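Local coordinates for heavy metal cation tricomponent efflux pump ZneA(CzcA-like) (Cupriavidus metallidurans, PDB 4K0J), which works as a Zn(II)/proton antiporter of the RND superfamily, the inner-membrane pump of a three-component heavy metal efflux system, at residues C[701-706]-C[807-812]; C[46-51]-C[92-97]; C[131-136]-C[654-659]; C[543-548]-C[816-821]. All blocks are in the same frame, centred on the assembly; numbering follows the deposited sequence.

Interaction 1 (C[701-706]-C[807-812]); sequences IDQEPP and HLTVRL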
loop_
_atom_site.group_PDB
_atom_site.type_symbol
_atom_site.label_atom_id
_atom_site.label_comp_id
_atom_site.label_asym_id
_atom_site.label_seq_id
_atom_site.Cartn_x
_atom_site.Cartn_y
_atom_site.Cartn_z
ATOM N N ILE C 701 18.245 -8.531 37.568
ATOM C CA ILE C 701 16.815 -8.353 37.360
ATOM C C ILE C 701 16.614 -7.049 36.612
ATOM O O ILE C 701 16.891 -5.977 37.149
ATOM C CB ILE C 701 16.036 -8.297 38.689
ATOM C CG1 ILE C 701 16.054 -9.663 39.383
ATOM C CG2 ILE C 701 14.599 -7.839 38.453
ATOM C CD1 ILE C 701 15.188 -9.726 40.621
ATOM N N ASP C 702 16.141 -7.148 35.374
ATOM C CA ASP C 702 15.973 -5.992 34.509
ATOM C C ASP C 702 15.123 -4.905 35.162
ATOM O O ASP C 702 15.513 -3.737 35.180
ATOM C CB ASP C 702 15.359 -6.412 33.174
ATOM C CG ASP C 702 15.621 -5.406 32.069
ATOM O OD1 ASP C 702 16.786 -4.979 31.917
ATOM O OD2 ASP C 702 14.663 -5.039 31.354
ATOM N N GLN C 703 13.969 -5.291 35.702
ATOM C CA GLN C 703 13.099 -4.348 36.401
ATOM C C GLN C 703 13.731 -3.871 37.705
ATOM O O GLN C 703 14.043 -4.663 38.597
ATOM C CB GLN C 703 11.722 -4.954 36.674
ATOM C CG GLN C 703 10.885 -5.188 35.436
ATOM C CD GLN C 703 11.320 -6.410 34.656
ATOM O OE1 GLN C 703 12.291 -7.076 35.015
ATOM N NE2 GLN C 703 10.600 -6.714 33.581
ATOM N N GLU C 704 13.924 -2.565 37.798
ATOM C CA GLU C 704 14.520 -1.952 38.970
ATOM C C GLU C 704 13.548 -2.031 40.143
ATOM O O GLU C 704 12.336 -2.031 39.940
ATOM C CB GLU C 704 14.912 -0.501 38.660
ATOM C CG GLU C 704 13.901 0.277 37.820
ATOM C CD GLU C 704 13.945 -0.062 36.334
ATOM O OE1 GLU C 704 13.258 0.618 35.538
ATOM O OE2 GLU C 704 14.658 -1.018 35.964
ATOM N N PRO C 705 14.080 -2.119 41.376
ATOM C CA PRO C 705 13.261 -2.249 42.587
ATOM C C PRO C 705 12.284 -1.098 42.762
ATOM O O PRO C 705 12.454 -0.051 42.138
ATOM C CB PRO C 705 14.298 -2.205 43.706
ATOM C CG PRO C 705 15.551 -2.685 43.074
ATOM C CD PRO C 705 15.520 -2.154 41.685
ATOM N N PRO C 706 11.251 -1.295 43.597
ATOM C CA PRO C 706 10.390 -0.166 43.947
ATOM C C PRO C 706 11.191 0.926 44.656
ATOM O O PRO C 706 12.189 0.643 45.314
ATOM C CB PRO C 706 9.364 -0.797 44.892
ATOM C CG PRO C 706 9.333 -2.222 44.523
ATOM C CD PRO C 706 10.737 -2.565 44.135
ATOM N N HIS C 807 5.401 -9.576 34.175
ATOM C CA HIS C 807 6.576 -10.410 34.402
ATOM C C HIS C 807 7.789 -9.600 34.842
ATOM O O HIS C 807 7.842 -8.388 34.661
ATOM C CB HIS C 807 6.909 -11.239 33.153
ATOM C CG HIS C 807 7.595 -10.462 32.070
ATOM N ND1 HIS C 807 6.943 -9.532 31.288
ATOM C CD2 HIS C 807 8.879 -10.479 31.638
ATOM C CE1 HIS C 807 7.796 -9.007 30.428
ATOM N NE2 HIS C 807 8.978 -9.565 30.618
ATOM N N LEU C 808 8.756 -10.284 35.440
ATOM C CA LEU C 808 10.042 -9.675 35.754
ATOM C C LEU C 808 11.111 -10.416 34.973
ATOM O O LEU C 808 10.989 -11.614 34.735
ATOM C CB LEU C 808 10.336 -9.748 37.251
ATOM C CG LEU C 808 10.458 -8.415 37.994
ATOM C CD1 LEU C 808 9.121 -7.700 38.044
ATOM C CD2 LEU C 808 11.009 -8.626 39.396
ATOM N N THR C 809 12.156 -9.707 34.567
ATOM C CA THR C 809 13.135 -10.280 33.656
ATOM C C THR C 809 14.496 -10.468 34.300
ATOM O O THR C 809 15.104 -9.513 34.775
ATOM C CB THR C 809 13.323 -9.395 32.423
ATOM O OG1 THR C 809 12.042 -9.036 31.894
ATOM C CG2 THR C 809 14.127 -10.130 31.363
ATOM N N VAL C 810 14.976 -11.703 34.307
ATOM C CA VAL C 810 16.336 -11.957 34.736
ATOM C C VAL C 810 17.219 -12.009 33.502
ATOM O O VAL C 810 17.325 -13.047 32.851
ATOM C CB VAL C 810 16.461 -13.277 35.520
ATOM C CG1 VAL C 810 17.882 -13.454 36.016
ATOM C CG2 VAL C 810 15.492 -13.302 36.686
ATOM N N ARG C 811 17.842 -10.886 33.173
ATOM C CA ARG C 811 18.697 -10.831 32.002
ATOM C C ARG C 811 20.121 -11.301 32.309
ATOM O O ARG C 811 20.640 -11.059 33.399
ATOM C CB ARG C 811 18.669 -9.435 31.372
ATOM C CG ARG C 811 19.401 -8.347 32.114
ATOM C CD ARG C 811 19.372 -7.075 31.281
ATOM N NE ARG C 811 20.392 -6.106 31.670
ATOM C CZ ARG C 811 20.165 -5.068 32.468
ATOM N NH1 ARG C 811 18.952 -4.868 32.967
ATOM N NH2 ARG C 811 21.147 -4.229 32.768
ATOM N N LEU C 812 20.730 -11.988 31.339
ATOM C CA LEU C 812 22.026 -12.647 31.524
ATOM C C LEU C 812 22.747 -12.970 30.206
ATOM O O LEU C 812 22.110 -13.259 29.197
ATOM C CB LEU C 812 21.859 -13.936 32.333
ATOM C CG LEU C 812 21.237 -15.142 31.624
ATOM C CD1 LEU C 812 21.762 -16.429 32.232
ATOM C CD2 LEU C 812 19.717 -15.104 31.682
#
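Gln703 folds over strand 807-812, laying its CB and CG against the isobutyl group of Leu808 while its amide reaches Thr809. Gln703 CB comes within 3.9 Å of Leu808 CG. The chain then bends at chi2 (77°), and this bend swings the amide back onto the strand. There Gln703 OE1 takes the backbone N-H of Thr809 at 2.7 Å, a nearly straight bond (164°) whose donor sits out of the plane of the amide carbonyl. The other end of the same amide, NE2, donates to Thr809 OG1 at 3.2 Å, with the hydroxyl oxygen close to the amide plane. NE2 has a second partner in Thr800 OG1, so the amide is fixed at both ends and its rotation is set. One residue back, Asp702 N donates to Thr809 O at 2.7 Å, so both backbone polar groups of Thr809 are used by this loop. The Asp702 side chain crosses that of Arg811 at about a right angle, and OD1 forms a salt bridge with NH1; the two flat groups stand almost perpendicular, and the modelled separation is too short to be trusted at this resolution. On the face of the sheet that carries Ile701 and Val810, Ile701 CG2 touches Leu808 CD2 at 3.8 Å, beside helix 676-690, which covers Ile701 and Val810. Here the short edge strand 699-701 ends, and the glutamine side chain continues its pairing in place of backbone, at the margin of a four-stranded antiparallel sheet with a ferredoxin-like strand order, consistent with a porter subdomain of an RND pump.

Interaction 2 (C[46-51]-C[92-97]); sequences TSQVVT and LITVVF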
loop_
_atom_site.group_PDB
_atom_site.type_symbol
_atom_site.label_atom_id
_atom_site.label_comp_id
_atom_site.label_asym_id
_atom_site.label_seq_id
_atom_site.Cartn_x
_atom_site.Cartn_y
_atom_site.Cartn_z
ATOM N N THR C 46 9.569 -4.431 13.533
ATOM C CA THR C 46 9.038 -3.959 14.810
ATOM C C THR C 46 8.686 -2.476 14.805
ATOM O O THR C 46 9.198 -1.706 13.994
ATOM C CB THR C 46 10.024 -4.225 15.965
ATOM O OG1 THR C 46 9.555 -3.571 17.147
ATOM C CG2 THR C 46 11.411 -3.699 15.621
ATOM N N SER C 47 7.810 -2.086 15.720
ATOM C CA SER C 47 7.446 -0.690 15.888
ATOM C C SER C 47 6.877 -0.477 17.280
ATOM O O SER C 47 6.158 -1.332 17.804
ATOM C CB SER C 47 6.432 -0.261 14.831
ATOM O OG SER C 47 6.202 1.132 14.898
ATOM N N GLN C 48 7.210 0.655 17.890
ATOM C CA GLN C 48 6.736 0.955 19.239
ATOM C C GLN C 48 5.936 2.259 19.314
ATOM O O GLN C 48 6.213 3.225 18.593
ATOM C CB GLN C 48 7.887 0.945 20.259
ATOM C CG GLN C 48 9.214 1.469 19.720
ATOM C CD GLN C 48 10.275 1.612 20.795
ATOM O OE1 GLN C 48 10.017 1.369 21.973
ATOM N NE2 GLN C 48 11.481 2.016 20.393
ATOM N N VAL C 49 4.925 2.257 20.181
ATOM C CA VAL C 49 4.090 3.432 20.417
ATOM C C VAL C 49 4.435 4.114 21.741
ATOM O O VAL C 49 4.576 3.463 22.775
ATOM C CB VAL C 49 2.574 3.095 20.356
ATOM C CG1 VAL C 49 2.291 1.737 20.960
ATOM C CG2 VAL C 49 1.745 4.170 21.054
ATOM N N VAL C 50 4.578 5.434 21.691
ATOM C CA VAL C 50 4.995 6.200 22.849
ATOM C C VAL C 50 3.863 7.087 23.350
ATOM O O VAL C 50 3.483 8.058 22.691
ATOM C CB VAL C 50 6.207 7.088 22.515
ATOM C CG1 VAL C 50 6.892 7.552 23.786
ATOM C CG2 VAL C 50 7.180 6.334 21.630
ATOM N N THR C 51 3.317 6.737 24.512
ATOM C CA THR C 51 2.360 7.599 25.188
ATOM C C THR C 51 3.102 8.318 26.301
ATOM O O THR C 51 3.279 7.771 27.390
ATOM C CB THR C 51 1.186 6.806 25.800
ATOM O OG1 THR C 51 0.651 5.896 24.832
ATOM C CG2 THR C 51 0.091 7.757 26.244
ATOM N N LEU C 92 5.459 3.050 27.040
ATOM C CA LEU C 92 5.925 2.696 25.701
ATOM C C LEU C 92 5.657 1.227 25.384
ATOM O O LEU C 92 6.057 0.326 26.127
ATOM C CB LEU C 92 7.397 3.077 25.475
ATOM C CG LEU C 92 8.552 2.354 26.161
ATOM C CD1 LEU C 92 9.852 2.717 25.486
ATOM C CD2 LEU C 92 8.609 2.729 27.616
ATOM N N ILE C 93 4.957 0.997 24.279
ATOM C CA ILE C 93 4.535 -0.349 23.921
ATOM C C ILE C 93 5.262 -0.835 22.684
ATOM O O ILE C 93 5.170 -0.217 21.630
ATOM C CB ILE C 93 3.023 -0.401 23.661
ATOM C CG1 ILE C 93 2.249 -0.194 24.968
ATOM C CG2 ILE C 93 2.642 -1.705 22.988
ATOM C CD1 ILE C 93 0.748 -0.148 24.791
ATOM N N THR C 94 5.991 -1.937 22.814
ATOM C CA THR C 94 6.731 -2.494 21.689
ATOM C C THR C 94 5.929 -3.602 21.014
ATOM O O THR C 94 5.412 -4.492 21.684
ATOM C CB THR C 94 8.107 -3.039 22.131
ATOM O OG1 THR C 94 8.934 -1.955 22.566
ATOM C CG2 THR C 94 8.799 -3.749 20.982
ATOM N N VAL C 95 5.812 -3.532 19.688
ATOM C CA VAL C 95 5.188 -4.612 18.929
ATOM C C VAL C 95 6.115 -5.122 17.844
ATOM O O VAL C 95 6.551 -4.355 16.994
ATOM C CB VAL C 95 3.870 -4.179 18.265
ATOM C CG1 VAL C 95 3.399 -5.248 17.281
ATOM C CG2 VAL C 95 2.809 -3.922 19.314
ATOM N N VAL C 96 6.420 -6.416 17.880
ATOM C CA VAL C 96 7.162 -7.049 16.800
ATOM C C VAL C 96 6.216 -7.953 16.018
ATOM O O VAL C 96 5.366 -8.628 16.599
ATOM C CB VAL C 96 8.417 -7.801 17.314
ATOM C CG1 VAL C 96 8.454 -7.812 18.832
ATOM C CG2 VAL C 96 8.485 -9.219 16.758
ATOM N N PHE C 97 6.360 -7.933 14.694
ATOM C CA PHE C 97 5.428 -8.594 13.781
ATOM C C PHE C 97 5.951 -9.926 13.250
ATOM O O PHE C 97 7.085 -10.316 13.525
ATOM C CB PHE C 97 5.109 -7.678 12.600
ATOM C CG PHE C 97 4.364 -6.430 12.980
ATOM C CD1 PHE C 97 5.024 -5.356 13.551
ATOM C CD2 PHE C 97 3.004 -6.325 12.752
ATOM C CE1 PHE C 97 4.340 -4.208 13.897
ATOM C CE2 PHE C 97 2.316 -5.173 13.093
ATOM C CZ PHE C 97 2.985 -4.115 13.666
#
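Val95 O is gripped twice from strand 46-51. Ser47 N reaches it at 2.9 Å in a nearly straight bond (164°), close to the direction of the C=O bond, while Thr46 OG1 donates to it from above the carbonyl plane at 3.1 Å. The hydroxyl gets there because it stands anti to the Thr46 backbone N (chi1 171°). Val95 N returns a bond to Ser47 O, and two residues along the strand Val49 and Ile93 exchange the same pair of N-H to O bonds, both 2.9 Å. Between these hydrogen-bonded pairs, Gln48 faces Thr94 as a non-hydrogen-bonded pair, with a CA-H...O contact from Gln48 CA to Ile93 O at 3.1 Å. The two strands are adjacent in an antiparallel sheet whose strands 126-127, 46-52, 90-97 and 79-87 follow the ferredoxin-like order, consistent with a porter subdomain of an RND pump; helix 62-73 covers the face that carries Ile93 and Val95. On that face Val49 CG1 rests on Ile93 CB at 3.5 Å, the two side chains running side by side. Further along, Phe97 turns the edge of its ring to Thr46 CA, 4.4 Å from CD1, while Val95 CG1 sits over one ring face near the rim. The other face carries Thr46, Gln48, Thr94 and Val96, with Thr46 CB and Val96 CB 4.1 Å apart, and helix 653-660 packs across it through Lys659.

Interaction 3 (C[131-136]-C[654-659]); sequences TSPIGE and DGVLDK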
loop_
_atom_site.group_PDB
_atom_site.type_symbol
_atom_site.label_atom_id
_atom_site.label_comp_id
_atom_site.label_asym_id
_atom_site.label_seq_id
_atom_site.Cartn_x
_atom_site.Cartn_y
_atom_site.Cartn_z
ATOM N N THR C 131 12.965 2.971 12.111
ATOM C CA THR C 131 14.368 2.607 12.033
ATOM C C THR C 131 14.584 1.234 12.651
ATOM O O THR C 131 13.806 0.795 13.496
ATOM C CB THR C 131 15.256 3.644 12.760
ATOM O OG1 THR C 131 16.584 3.133 12.897
ATOM C CG2 THR C 131 14.708 3.944 14.146
ATOM N N SER C 132 15.636 0.557 12.207
ATOM C CA SER C 132 16.044 -0.718 12.767
ATOM C C SER C 132 16.889 -0.462 14.002
ATOM O O SER C 132 17.513 0.596 14.119
ATOM C CB SER C 132 16.852 -1.500 11.731
ATOM O OG SER C 132 17.513 -2.608 12.309
ATOM N N PRO C 133 16.917 -1.427 14.936
ATOM C CA PRO C 133 17.805 -1.364 16.102
ATOM C C PRO C 133 19.280 -1.262 15.722
ATOM O O PRO C 133 20.116 -1.018 16.591
ATOM C CB PRO C 133 17.540 -2.694 16.813
ATOM C CG PRO C 133 16.871 -3.552 15.793
ATOM C CD PRO C 133 16.049 -2.610 14.991
ATOM N N ILE C 134 19.591 -1.458 14.444
ATOM C CA ILE C 134 20.934 -1.229 13.927
ATOM C C ILE C 134 20.971 -0.021 12.993
ATOM O O ILE C 134 21.837 0.076 12.124
ATOM C CB ILE C 134 21.463 -2.450 13.159
ATOM C CG1 ILE C 134 20.638 -2.693 11.896
ATOM C CG2 ILE C 134 21.456 -3.680 14.045
ATOM C CD1 ILE C 134 21.345 -3.553 10.884
ATOM N N GLY C 135 20.032 0.901 13.179
ATOM C CA GLY C 135 19.957 2.080 12.342
ATOM C C GLY C 135 20.802 3.232 12.849
ATOM O O GLY C 135 20.964 4.236 12.162
ATOM N N GLU C 136 21.351 3.084 14.049
ATOM C CA GLU C 136 22.100 4.159 14.694
ATOM C C GLU C 136 23.526 4.247 14.143
ATOM O O GLU C 136 24.480 3.778 14.768
ATOM C CB GLU C 136 22.106 3.931 16.203
ATOM C CG GLU C 136 20.710 3.812 16.798
ATOM C CD GLU C 136 20.689 3.051 18.106
ATOM O OE1 GLU C 136 21.484 2.095 18.259
ATOM O OE2 GLU C 136 19.873 3.407 18.981
ATOM N N ASP C 654 22.924 -5.405 20.477
ATOM C CA ASP C 654 22.175 -5.163 21.708
ATOM C C ASP C 654 20.730 -4.776 21.399
ATOM O O ASP C 654 19.791 -5.220 22.068
ATOM C CB ASP C 654 22.844 -4.055 22.520
ATOM C CG ASP C 654 22.241 -3.887 23.894
ATOM O OD1 ASP C 654 22.683 -4.588 24.826
ATOM O OD2 ASP C 654 21.337 -3.044 24.044
ATOM N N GLY C 655 20.564 -3.947 20.374
ATOM C CA GLY C 655 19.250 -3.520 19.939
ATOM C C GLY C 655 18.355 -4.671 19.526
ATOM O O GLY C 655 17.236 -4.795 20.016
ATOM N N VAL C 656 18.849 -5.514 18.623
ATOM C CA VAL C 656 18.062 -6.633 18.121
ATOM C C VAL C 656 17.842 -7.673 19.218
ATOM O O VAL C 656 16.790 -8.307 19.268
ATOM C CB VAL C 656 18.664 -7.249 16.813
ATOM C CG1 VAL C 656 19.954 -6.546 16.419
ATOM C CG2 VAL C 656 18.885 -8.752 16.948
ATOM N N LEU C 657 18.821 -7.826 20.107
ATOM C CA LEU C 657 18.659 -8.684 21.278
ATOM C C LEU C 657 17.472 -8.216 22.096
ATOM O O LEU C 657 16.662 -9.021 22.551
ATOM C CB LEU C 657 19.897 -8.644 22.166
ATOM C CG LEU C 657 21.094 -9.476 21.732
ATOM C CD1 LEU C 657 22.098 -9.563 22.872
ATOM C CD2 LEU C 657 20.641 -10.855 21.285
ATOM N N ASP C 658 17.384 -6.901 22.282
ATOM C CA ASP C 658 16.314 -6.310 23.072
ATOM C C ASP C 658 14.953 -6.436 22.395
ATOM O O ASP C 658 13.979 -6.848 23.021
ATOM C CB ASP C 658 16.612 -4.844 23.341
ATOM C CG ASP C 658 15.595 -4.211 24.254
ATOM O OD1 ASP C 658 14.549 -3.742 23.751
ATOM O OD2 ASP C 658 15.844 -4.189 25.477
ATOM N N LYS C 659 14.887 -6.070 21.119
ATOM C CA LYS C 659 13.641 -6.149 20.372
ATOM C C LYS C 659 13.158 -7.593 20.273
ATOM O O LYS C 659 11.961 -7.845 20.167
ATOM C CB LYS C 659 13.813 -5.554 18.972
ATOM C CG LYS C 659 14.047 -4.050 18.929
ATOM C CD LYS C 659 12.748 -3.291 19.047
ATOM C CE LYS C 659 13.000 -1.857 19.452
ATOM N NZ LYS C 659 11.751 -1.191 19.907
#
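A type I beta turn carrying an ST turn presents Pro133 and Ile134 to helix 653-660, where the chain turns a corner between the weakly bonded strand 131-132 and strand 135-143. The contact is apolar, with no hydrogen bond crossing between the segments. Pro133 takes most of it: its ring comes in over the backbone of the helix, with CB 3.5 Å from Gly655 C and 3.6 Å from Val656 N. Gly655 has no side chain, so Pro133 CB meets the main chain itself, and this is where the backbones come nearest each other. Farther round the ring, Pro133 CG lies 4.2 Å from Val656 CB and also borders Lys659 CG, so the proline sits against Gly655, Val656 and, one turn on, Lys659. The Lys659 chain bends once, about CB-CG (chi2 -81°), then runs out extended past the proline on its way to Thr46 and Gln48 of strand 46-52. The turn that holds the proline in place is internally bonded. Gly135 N closes it onto Ser132 O at 2.7 Å, and Ile134 N gives an almost straight bond (173°) to Ser132 OG. That hydroxyl has a further partner in Asp41, while Ile134 O is held by Arg323, so the corner has outside partners too. Ile134 adds the last piece: its CG2 branch, which lies beside its own backbone N, crosses Val656 at a slant and meets CG1 of that valine at 4.0 Å.

Interaction 4 (C[543-548]-C[816-821]); sequences GRDFLP and GRDLST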
loop_
_atom_site.group_PDB
_atom_site.type_symbol
_atom_site.label_atom_id
_atom_site.label_comp_id
_atom_site.label_asym_id
_atom_site.label_seq_id
_atom_site.Cartn_x
_atom_site.Cartn_y
_atom_site.Cartn_z
ATOM N N GLY C 543 29.897 -28.728 21.178
ATOM C CA GLY C 543 29.060 -27.678 21.727
ATOM C C GLY C 543 28.199 -27.060 20.644
ATOM O O GLY C 543 28.553 -27.098 19.467
ATOM N N ARG C 544 27.065 -26.491 21.037
ATOM C CA ARG C 544 26.146 -25.889 20.077
ATOM C C ARG C 544 25.812 -24.445 20.442
ATOM O O ARG C 544 25.465 -24.150 21.585
ATOM C CB ARG C 544 24.865 -26.720 19.974
ATOM C CG ARG C 544 25.065 -28.109 19.380
ATOM C CD ARG C 544 23.822 -28.968 19.544
ATOM N NE ARG C 544 22.608 -28.250 19.161
ATOM C CZ ARG C 544 21.374 -28.707 19.361
ATOM N NH1 ARG C 544 21.183 -29.885 19.940
ATOM N NH2 ARG C 544 20.329 -27.983 18.981
ATOM N N ASP C 545 25.923 -23.550 19.464
ATOM C CA ASP C 545 25.573 -22.144 19.652
ATOM C C ASP C 545 24.425 -21.755 18.727
ATOM O O ASP C 545 23.524 -22.553 18.469
ATOM C CB ASP C 545 26.781 -21.242 19.377
ATOM C CG ASP C 545 27.851 -21.350 20.448
ATOM O OD1 ASP C 545 28.738 -20.471 20.492
ATOM O OD2 ASP C 545 27.802 -22.307 21.248
ATOM N N PHE C 546 24.464 -20.518 18.241
ATOM C CA PHE C 546 23.542 -20.069 17.203
ATOM C C PHE C 546 24.287 -19.238 16.167
ATOM O O PHE C 546 23.961 -19.265 14.982
ATOM C CB PHE C 546 22.386 -19.265 17.790
ATOM C CG PHE C 546 21.507 -18.637 16.750
ATOM C CD1 PHE C 546 21.621 -17.293 16.448
ATOM C CD2 PHE C 546 20.583 -19.397 16.057
ATOM C CE1 PHE C 546 20.822 -16.713 15.486
ATOM C CE2 PHE C 546 19.778 -18.821 15.095
ATOM C CZ PHE C 546 19.898 -17.476 14.809
ATOM N N LEU C 547 25.278 -18.489 16.634
ATOM C CA LEU C 547 26.209 -17.788 15.759
ATOM C C LEU C 547 27.421 -17.343 16.569
ATOM O O LEU C 547 27.310 -17.110 17.771
ATOM C CB LEU C 547 25.536 -16.597 15.055
ATOM C CG LEU C 547 24.636 -15.623 15.828
ATOM C CD1 LEU C 547 25.407 -14.709 16.787
ATOM C CD2 LEU C 547 23.812 -14.794 14.854
ATOM N N PRO C 548 28.590 -17.242 15.917
ATOM C CA PRO C 548 29.793 -16.733 16.584
ATOM C C PRO C 548 29.639 -15.278 17.019
ATOM O O PRO C 548 28.660 -14.625 16.651
ATOM C CB PRO C 548 30.882 -16.867 15.509
ATOM C CG PRO C 548 30.153 -17.026 14.219
ATOM C CD PRO C 548 28.876 -17.720 14.554
ATOM N N GLY C 816 31.508 -16.974 28.152
ATOM C CA GLY C 816 32.365 -17.722 29.050
ATOM C C GLY C 816 32.564 -19.164 28.629
ATOM O O GLY C 816 33.662 -19.708 28.753
ATOM N N ARG C 817 31.503 -19.790 28.126
ATOM C CA ARG C 817 31.557 -21.210 27.795
ATOM C C ARG C 817 30.724 -21.559 26.566
ATOM O O ARG C 817 31.057 -21.173 25.449
ATOM C CB ARG C 817 31.113 -22.057 28.994
ATOM C CG ARG C 817 31.615 -23.493 28.962
ATOM C CD ARG C 817 31.214 -24.263 30.214
ATOM N NE ARG C 817 29.775 -24.506 30.291
ATOM C CZ ARG C 817 29.211 -25.362 31.138
ATOM N NH1 ARG C 817 27.896 -25.528 31.145
ATOM N NH2 ARG C 817 29.962 -26.059 31.977
ATOM N N ASP C 818 29.638 -22.291 26.783
ATOM C CA ASP C 818 28.853 -22.840 25.689
ATOM C C ASP C 818 27.445 -22.274 25.721
ATOM O O ASP C 818 27.166 -21.325 26.453
ATOM C CB ASP C 818 28.793 -24.363 25.813
ATOM C CG ASP C 818 28.862 -25.065 24.473
ATOM O OD1 ASP C 818 29.756 -24.734 23.665
ATOM O OD2 ASP C 818 28.020 -25.957 24.232
ATOM N N LEU C 819 26.558 -22.860 24.924
ATOM C CA LEU C 819 25.147 -22.507 24.986
ATOM C C LEU C 819 24.302 -23.744 25.237
ATOM O O LEU C 819 23.457 -23.745 26.127
ATOM C CB LEU C 819 24.692 -21.794 23.712
ATOM C CG LEU C 819 23.207 -21.413 23.666
ATOM C CD1 LEU C 819 22.812 -20.612 24.892
ATOM C CD2 LEU C 819 22.885 -20.634 22.403
ATOM N N SER C 820 24.541 -24.797 24.461
ATOM C CA SER C 820 23.769 -26.030 24.583
ATOM C C SER C 820 23.933 -26.659 25.960
ATOM O O SER C 820 22.966 -26.794 26.711
ATOM C CB SER C 820 24.198 -27.038 23.517
ATOM O OG SER C 820 25.480 -27.566 23.812
ATOM N N THR C 821 25.163 -27.045 26.280
ATOM C CA THR C 821 25.469 -27.664 27.565
ATOM C C THR C 821 25.176 -26.714 28.725
ATOM O O THR C 821 24.673 -27.131 29.775
ATOM C CB THR C 821 26.940 -28.133 27.631
ATOM O OG1 THR C 821 27.814 -27.038 27.334
ATOM C CG2 THR C 821 27.189 -29.250 26.629
#
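Arg544 and Ser820 meet where the linker leading from helix 521-536 to strand 554-560 runs past the N-terminus of helix 820-830, with Leu819 at the N-cap position. The packed part is built on the main chain of Arg544. Its carbonyl O accepts from Ser820 N at 3.1 Å, the donor lying in the carbonyl plane, so the linker supplies an acceptor for an N-H of the first helical turn. Leu819 CB lies beside the same oxygen, at 3.3 Å, and Arg544 CB is 3.6 Å from Ser820 CB. The Leu819 side chain, with CG anti to its backbone N (chi1 178°), runs along the linker so that CD2 sits by the backbone of Asp545. Phe546 then leads away, its ring packing on helices 848-873 and 455-460. Toward solvent the contact becomes looser and polar. The carboxylate of Asp818 borders the CA of Gly543 and receives only a weak bond from Arg544 N, 3.4 Å to OD2 and far from straight (138°). Nearby, Asp545 OD2 and Asp818 OD1 approach to 3.9 Å, their carboxylate planes well turned from each other; the nearness of two like charges may raise the proton affinity of one of them. Both side chains also touch Thr908. At the exposed first turn of the helix Thr821 OG1 makes a weak bond back to Asp818 OD2, while the firmer hold on that oxygen comes from the Ser820 hydroxyl: OG donates to it at 3.0 Å, nearly in line with the C-O bond.

All four contacts belong to one chain and lie in or beside its large extramembrane part. Interactions 2 and 3 are neighbours, centres 13 Å apart: Lys659 on helix 653-660 packs over Thr46, Gln48 and Val96, so one helix binds both the 46-97 sheet and the 131-136 corner. Interaction 1 lies in a separate sheet, its centre 20 Å from each of theirs; strand 788-802, part of the sheet of interaction 2, also touches 701-706. Interaction 4, centres 24 Å from interaction 1, closes a loop in which interaction 1 is nested; strand 807-812 leads on to helix 820-830. Interactions 3 and 4 alternate along the chain; interaction 3 joins its two halves, whereas interaction 4 stays in the second.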